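Local atomic coordinates of orotidine 5'-phosphate decarboxylase (Methanocaldococcus jannaschii, PDB entry 4LUI), a protein that catalyses the decarboxylation of orotidine 5'-monophosphate to UMP, the last step of de novo UMP biosynthesis. Residues E75-N89 with A100-V114. Numbering follows the deposited sequence.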
loop_
_atom_site.group_PDB
_atom_site.type_symbol
_atom_site.label_atom_id
_atom_site.label_comp_id
_atom_site.label_asym_id
_atom_site.label_seq_id
_atom_site.Cartn_x
_atom_site.Cartn_y
_atom_site.Cartn_z
ATOM N N GLU B 75 -9.808 14.934 12.417
ATOM C CA GLU B 75 -9.028 13.711 12.324
ATOM C C GLU B 75 -8.606 13.418 10.887
ATOM O O GLU B 75 -9.442 13.404 9.994
ATOM C CB GLU B 75 -9.896 12.571 12.845
ATOM C CG GLU B 75 -9.271 11.210 12.809
ATOM C CD GLU B 75 -10.160 10.184 13.475
ATOM O OE1 GLU B 75 -11.399 10.228 13.258
ATOM O OE2 GLU B 75 -9.621 9.355 14.235
ATOM N N VAL B 76 -7.321 13.161 10.660
ATOM C CA VAL B 76 -6.847 12.807 9.318
ATOM C C VAL B 76 -6.339 11.370 9.301
ATOM O O VAL B 76 -5.448 11.006 10.074
ATOM C CB VAL B 76 -5.745 13.761 8.828
ATOM C CG1 VAL B 76 -5.170 13.290 7.484
ATOM C CG2 VAL B 76 -6.302 15.173 8.714
ATOM N N ILE B 77 -6.916 10.561 8.418
ATOM C CA ILE B 77 -6.599 9.134 8.330
ATOM C C ILE B 77 -5.884 8.843 7.021
ATOM O O ILE B 77 -6.345 9.253 5.962
ATOM C CB ILE B 77 -7.881 8.275 8.355
ATOM C CG1 ILE B 77 -8.676 8.521 9.642
ATOM C CG2 ILE B 77 -7.554 6.786 8.187
ATOM C CD1 ILE B 77 -7.859 8.399 10.910
ATOM N N ALA B 78 -4.750 8.154 7.096
ATOM C CA ALA B 78 -3.987 7.822 5.895
ATOM C C ALA B 78 -4.354 6.441 5.385
ATOM O O ALA B 78 -4.047 5.430 6.028
ATOM C CB ALA B 78 -2.501 7.908 6.168
ATOM N N ASP B 79 -5.020 6.400 4.234
ATOM C CA ASP B 79 -5.479 5.139 3.677
ATOM C C ASP B 79 -4.360 4.579 2.805
ATOM O O ASP B 79 -4.380 4.700 1.577
ATOM C CB ASP B 79 -6.759 5.356 2.875
ATOM C CG ASP B 79 -7.422 4.057 2.458
ATOM O OD1 ASP B 79 -6.870 2.970 2.761
ATOM O OD2 ASP B 79 -8.489 4.129 1.813
ATOM N N PHE B 80 -3.369 3.982 3.465
ATOM C CA PHE B 80 -2.140 3.565 2.794
ATOM C C PHE B 80 -2.058 2.051 2.603
ATOM O O PHE B 80 -1.057 1.544 2.074
ATOM C CB PHE B 80 -0.939 4.039 3.602
ATOM C CG PHE B 80 -0.644 5.508 3.456
ATOM C CD1 PHE B 80 -1.429 6.324 2.652
ATOM C CD2 PHE B 80 0.436 6.068 4.125
ATOM C CE1 PHE B 80 -1.144 7.694 2.517
ATOM C CE2 PHE B 80 0.738 7.424 3.988
ATOM C CZ PHE B 80 -0.059 8.243 3.186
ATOM N N LYS B 81 -3.104 1.350 3.028
ATOM C CA LYS B 81 -3.208 -0.097 2.800
ATOM C C LYS B 81 -1.902 -0.830 3.136
ATOM O O LYS B 81 -1.433 -1.657 2.345
ATOM C CB LYS B 81 -3.559 -0.376 1.327
ATOM C CG LYS B 81 -4.919 0.171 0.867
ATOM C CD LYS B 81 -6.052 -0.287 1.771
ATOM C CE LYS B 81 -7.417 -0.179 1.071
ATOM N NZ LYS B 81 -7.768 1.240 0.747
ATOM N N VAL B 82 -1.315 -0.515 4.286
ATOM C CA VAL B 82 0.042 -0.956 4.607
ATOM C C VAL B 82 0.105 -2.481 4.569
ATOM O O VAL B 82 -0.743 -3.159 5.156
ATOM C CB VAL B 82 0.485 -0.459 5.998
ATOM C CG1 VAL B 82 1.942 -0.781 6.219
ATOM C CG2 VAL B 82 0.257 1.055 6.124
ATOM N N ALA B 83 1.088 -3.011 3.853
ATOM C CA ALA B 83 1.076 -4.422 3.523
ATOM C C ALA B 83 2.484 -4.951 3.309
ATOM O O ALA B 83 2.756 -5.609 2.308
ATOM C CB ALA B 83 0.213 -4.656 2.272
ATOM N N ASP B 84 3.376 -4.672 4.259
ATOM C CA ASP B 84 4.758 -5.136 4.178
ATOM C C ASP B 84 5.179 -5.938 5.417
ATOM O O ASP B 84 4.355 -6.254 6.273
ATOM C CB ASP B 84 5.705 -3.946 3.932
ATOM C CG ASP B 84 6.824 -4.273 2.964
ATOM O OD1 ASP B 84 7.548 -5.267 3.209
ATOM O OD2 ASP B 84 6.966 -3.541 1.952
ATOM N N ILE B 85 6.460 -6.281 5.483
ATOM C CA ILE B 85 7.014 -6.993 6.631
ATOM C C ILE B 85 7.053 -6.054 7.833
ATOM O O ILE B 85 6.988 -4.841 7.670
ATOM C CB ILE B 85 8.430 -7.515 6.334
ATOM C CG1 ILE B 85 9.422 -6.358 6.132
ATOM C CG2 ILE B 85 8.399 -8.456 5.137
ATOM C CD1 ILE B 85 10.832 -6.831 5.846
ATOM N N PRO B 86 7.165 -6.611 9.047
ATOM C CA PRO B 86 7.144 -5.732 10.224
ATOM C C PRO B 86 8.100 -4.534 10.180
ATOM O O PRO B 86 7.647 -3.426 10.461
ATOM C CB PRO B 86 7.498 -6.685 11.368
ATOM C CG PRO B 86 6.846 -7.968 10.937
ATOM C CD PRO B 86 7.032 -8.033 9.428
ATOM N N ALA B 87 9.365 -4.741 9.810
ATOM C CA ALA B 87 10.347 -3.655 9.818
ATOM C C ALA B 87 9.937 -2.506 8.895
ATOM O O ALA B 87 10.062 -1.334 9.244
ATOM C CB ALA B 87 11.721 -4.173 9.434
ATOM N N THR B 88 9.455 -2.842 7.709
ATOM C CA THR B 88 9.046 -1.812 6.770
ATOM C C THR B 88 7.737 -1.145 7.201
ATOM O O THR B 88 7.585 0.076 7.089
ATOM C CB THR B 88 8.956 -2.380 5.358
ATOM O OG1 THR B 88 10.264 -2.817 4.969
ATOM C CG2 THR B 88 8.480 -1.316 4.363
ATOM N N ASN B 89 6.793 -1.945 7.690
ATOM C CA ASN B 89 5.545 -1.404 8.220
ATOM C C ASN B 89 5.810 -0.378 9.310
ATOM O O ASN B 89 5.150 0.671 9.358
ATOM C CB ASN B 89 4.638 -2.516 8.772
ATOM C CG ASN B 89 3.759 -3.138 7.718
ATOM O OD1 ASN B 89 4.055 -3.068 6.523
ATOM N ND2 ASN B 89 2.664 -3.751 8.147
ATOM N N ALA B 100 -0.452 12.411 10.307
ATOM C CA ALA B 100 -1.777 11.794 10.315
ATOM C C ALA B 100 -2.161 11.337 11.722
ATOM O O ALA B 100 -1.305 11.122 12.578
ATOM C CB ALA B 100 -1.824 10.616 9.373
ATOM N N ASP B 101 -3.458 11.169 11.936
ATOM C CA ASP B 101 -3.973 10.738 13.224
ATOM C C ASP B 101 -4.250 9.248 13.258
ATOM O O ASP B 101 -4.448 8.684 14.325
ATOM C CB ASP B 101 -5.249 11.505 13.544
ATOM C CG ASP B 101 -5.003 12.983 13.618
ATOM O OD1 ASP B 101 -4.205 13.387 14.495
ATOM O OD2 ASP B 101 -5.580 13.731 12.801
ATOM N N GLY B 102 -4.270 8.627 12.090
ATOM C CA GLY B 102 -4.531 7.206 11.998
ATOM C C GLY B 102 -4.039 6.689 10.666
ATOM O O GLY B 102 -3.814 7.456 9.730
ATOM N N ILE B 103 -3.848 5.377 10.597
ATOM C CA ILE B 103 -3.347 4.752 9.387
ATOM C C ILE B 103 -4.097 3.444 9.132
ATOM O O ILE B 103 -4.423 2.707 10.077
ATOM C CB ILE B 103 -1.808 4.545 9.492
ATOM C CG1 ILE B 103 -1.221 4.050 8.170
ATOM C CG2 ILE B 103 -1.443 3.620 10.660
ATOM C CD1 ILE B 103 0.308 3.951 8.228
ATOM N N ILE B 104 -4.396 3.179 7.858
ATOM C CA ILE B 104 -5.120 1.977 7.466
ATOM C C ILE B 104 -4.135 0.919 6.972
ATOM O O ILE B 104 -3.281 1.201 6.119
ATOM C CB ILE B 104 -6.194 2.294 6.394
ATOM C CG1 ILE B 104 -7.297 3.157 7.020
ATOM C CG2 ILE B 104 -6.774 1.007 5.817
ATOM C CD1 ILE B 104 -8.257 3.773 6.012
ATOM N N VAL B 105 -4.250 -0.281 7.542
ATOM C CA VAL B 105 -3.360 -1.398 7.232
ATOM C C VAL B 105 -4.144 -2.623 6.747
ATOM O O VAL B 105 -5.322 -2.794 7.075
ATOM C CB VAL B 105 -2.512 -1.792 8.460
ATOM C CG1 VAL B 105 -1.852 -0.540 9.056
ATOM C CG2 VAL B 105 -3.368 -2.479 9.523
ATOM N N HIS B 106 -3.496 -3.461 5.943
ATOM C CA HIS B 106 -4.058 -4.771 5.613
ATOM C C HIS B 106 -3.766 -5.753 6.725
ATOM O O HIS B 106 -2.688 -5.728 7.315
ATOM C CB HIS B 106 -3.473 -5.321 4.301
ATOM C CG HIS B 106 -4.213 -4.874 3.076
ATOM N ND1 HIS B 106 -5.505 -5.267 2.803
ATOM C CD2 HIS B 106 -3.833 -4.085 2.043
ATOM C CE1 HIS B 106 -5.893 -4.741 1.653
ATOM N NE2 HIS B 106 -4.903 -4.004 1.181
ATOM N N GLY B 107 -4.739 -6.601 7.032
ATOM C CA GLY B 107 -4.509 -7.701 7.947
ATOM C C GLY B 107 -3.989 -8.941 7.232
ATOM O O GLY B 107 -3.461 -9.854 7.887
ATOM N N PHE B 108 -4.138 -9.004 5.903
ATOM C CA PHE B 108 -3.787 -10.250 5.202
ATOM C C PHE B 108 -2.311 -10.627 5.287
ATOM O O PHE B 108 -1.962 -11.799 5.144
ATOM C CB PHE B 108 -4.357 -10.341 3.758
ATOM C CG PHE B 108 -3.619 -9.530 2.720
ATOM C CD1 PHE B 108 -4.157 -8.348 2.235
ATOM C CD2 PHE B 108 -2.425 -9.986 2.165
ATOM C CE1 PHE B 108 -3.493 -7.614 1.225
ATOM C CE2 PHE B 108 -1.759 -9.244 1.183
ATOM C CZ PHE B 108 -2.296 -8.056 0.727
ATOM N N VAL B 109 -1.455 -9.647 5.568
ATOM C CA VAL B 109 -0.026 -9.907 5.689
ATOM C C VAL B 109 0.362 -10.462 7.065
ATOM O O VAL B 109 1.515 -10.814 7.299
ATOM C CB VAL B 109 0.844 -8.680 5.270
ATOM C CG1 VAL B 109 0.582 -8.322 3.815
ATOM C CG2 VAL B 109 0.536 -7.478 6.133
ATOM N N GLY B 110 -0.611 -10.569 7.970
ATOM C CA GLY B 110 -0.385 -11.303 9.205
ATOM C C GLY B 110 -0.326 -10.436 10.443
ATOM O O GLY B 110 -0.221 -9.213 10.366
ATOM N N GLU B 111 -0.365 -11.088 11.596
ATOM C CA GLU B 111 -0.409 -10.390 12.875
ATOM C C GLU B 111 0.792 -9.509 13.155
ATOM O O GLU B 111 0.641 -8.405 13.663
ATOM C CB GLU B 111 -0.496 -11.401 14.017
ATOM C CG GLU B 111 -1.884 -11.852 14.346
ATOM C CD GLU B 111 -1.920 -12.666 15.621
ATOM O OE1 GLU B 111 -1.056 -12.451 16.493
ATOM O OE2 GLU B 111 -2.816 -13.514 15.745
ATOM N N ASP B 112 1.986 -10.025 12.891
ATOM C CA ASP B 112 3.194 -9.293 13.253
ATOM C C ASP B 112 3.291 -7.978 12.491
ATOM O O ASP B 112 3.710 -6.964 13.045
ATOM C CB ASP B 112 4.473 -10.147 13.112
ATOM C CG ASP B 112 4.670 -10.723 11.720
ATOM O OD1 ASP B 112 3.773 -10.592 10.858
ATOM O OD2 ASP B 112 5.741 -11.328 11.502
ATOM N N SER B 113 2.879 -7.991 11.229
ATOM C CA SER B 113 2.917 -6.771 10.426
ATOM C C SER B 113 1.952 -5.723 10.971
ATOM O O SER B 113 2.261 -4.534 11.000
ATOM C CB SER B 113 2.603 -7.085 8.972
ATOM O OG SER B 113 3.646 -7.853 8.418
ATOM N N VAL B 114 0.781 -6.169 11.411
ATOM C CA VAL B 114 -0.188 -5.250 11.994
ATOM C C VAL B 114 0.321 -4.695 13.334
ATOM O O VAL B 114 0.279 -3.480 13.575
ATOM C CB VAL B 114 -1.560 -5.921 12.170
ATOM C CG1 VAL B 114 -2.507 -4.996 12.913
ATOM C CG2 VAL B 114 -2.135 -6.322 10.808
HETATM O O HOH W 1 -0.025 -4.727 7.370
#
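The His106 ring meets Lys81 across the contact: Lys81 O lies at its edge, near the ring plane and 3.4 Å from CD2, while CE1 of Phe108 sits over the centre of one face and His106 CE1 lies in plane at the edge of the Phe108 ring. His106 NE2 is bonded to Ala83 O of the second subunit, so a flat, polar-edged ring suits this place at the dimer interface. Ala78 CB, small enough to fit, lies over one face of the Phe80 ring, which also stacks with Tyr54.

Strands 75-82 and 102-106 are neighbours in the parallel TIM barrel, joined through helix 86-97 as a beta-alpha-beta crossover. Ala78 N bonds Gly102 O almost straight (175°), and Ile104 N returns to Ala78 O. A beta bulge then shifts the register by two, and pairing resumes with Val82 N to Ile104 O and His106 N to Val82 O. Gly102, with no side chain, lets Ile77 CD1 lie 3.7 Å from its CA. Branched Ile104 lays CD1 against Ile77 CG2; Ile104 CD1 is also 3.6 Å from Asp79 OD1. Asp79 turns its CG away from the backbone N (chi1 -170°) and gives the same OD1 to Lys81 NZ (2.8 Å), the predicted proton donor; Lys51 holds its other oxygen, and Asp84 of the second subunit also pairs with Lys81.

At the start of strand 75-82, the Asp101 carboxylate accepts Val76 N on the anti lone pair of OD2 (2.8 Å), an oxygen shared with Lys69. Beyond the strands, the short hydroxyl of Ser113 donates to Asp84 O in the carbonyl plane (2.8 Å). Asn89 uses both ends of its amide: OD1 accepts Asp84 N, while ND2 donates to a water bridging Val82 O and His106 O, and to Ser113 O from above the carbonyl plane, 3.0 Å away.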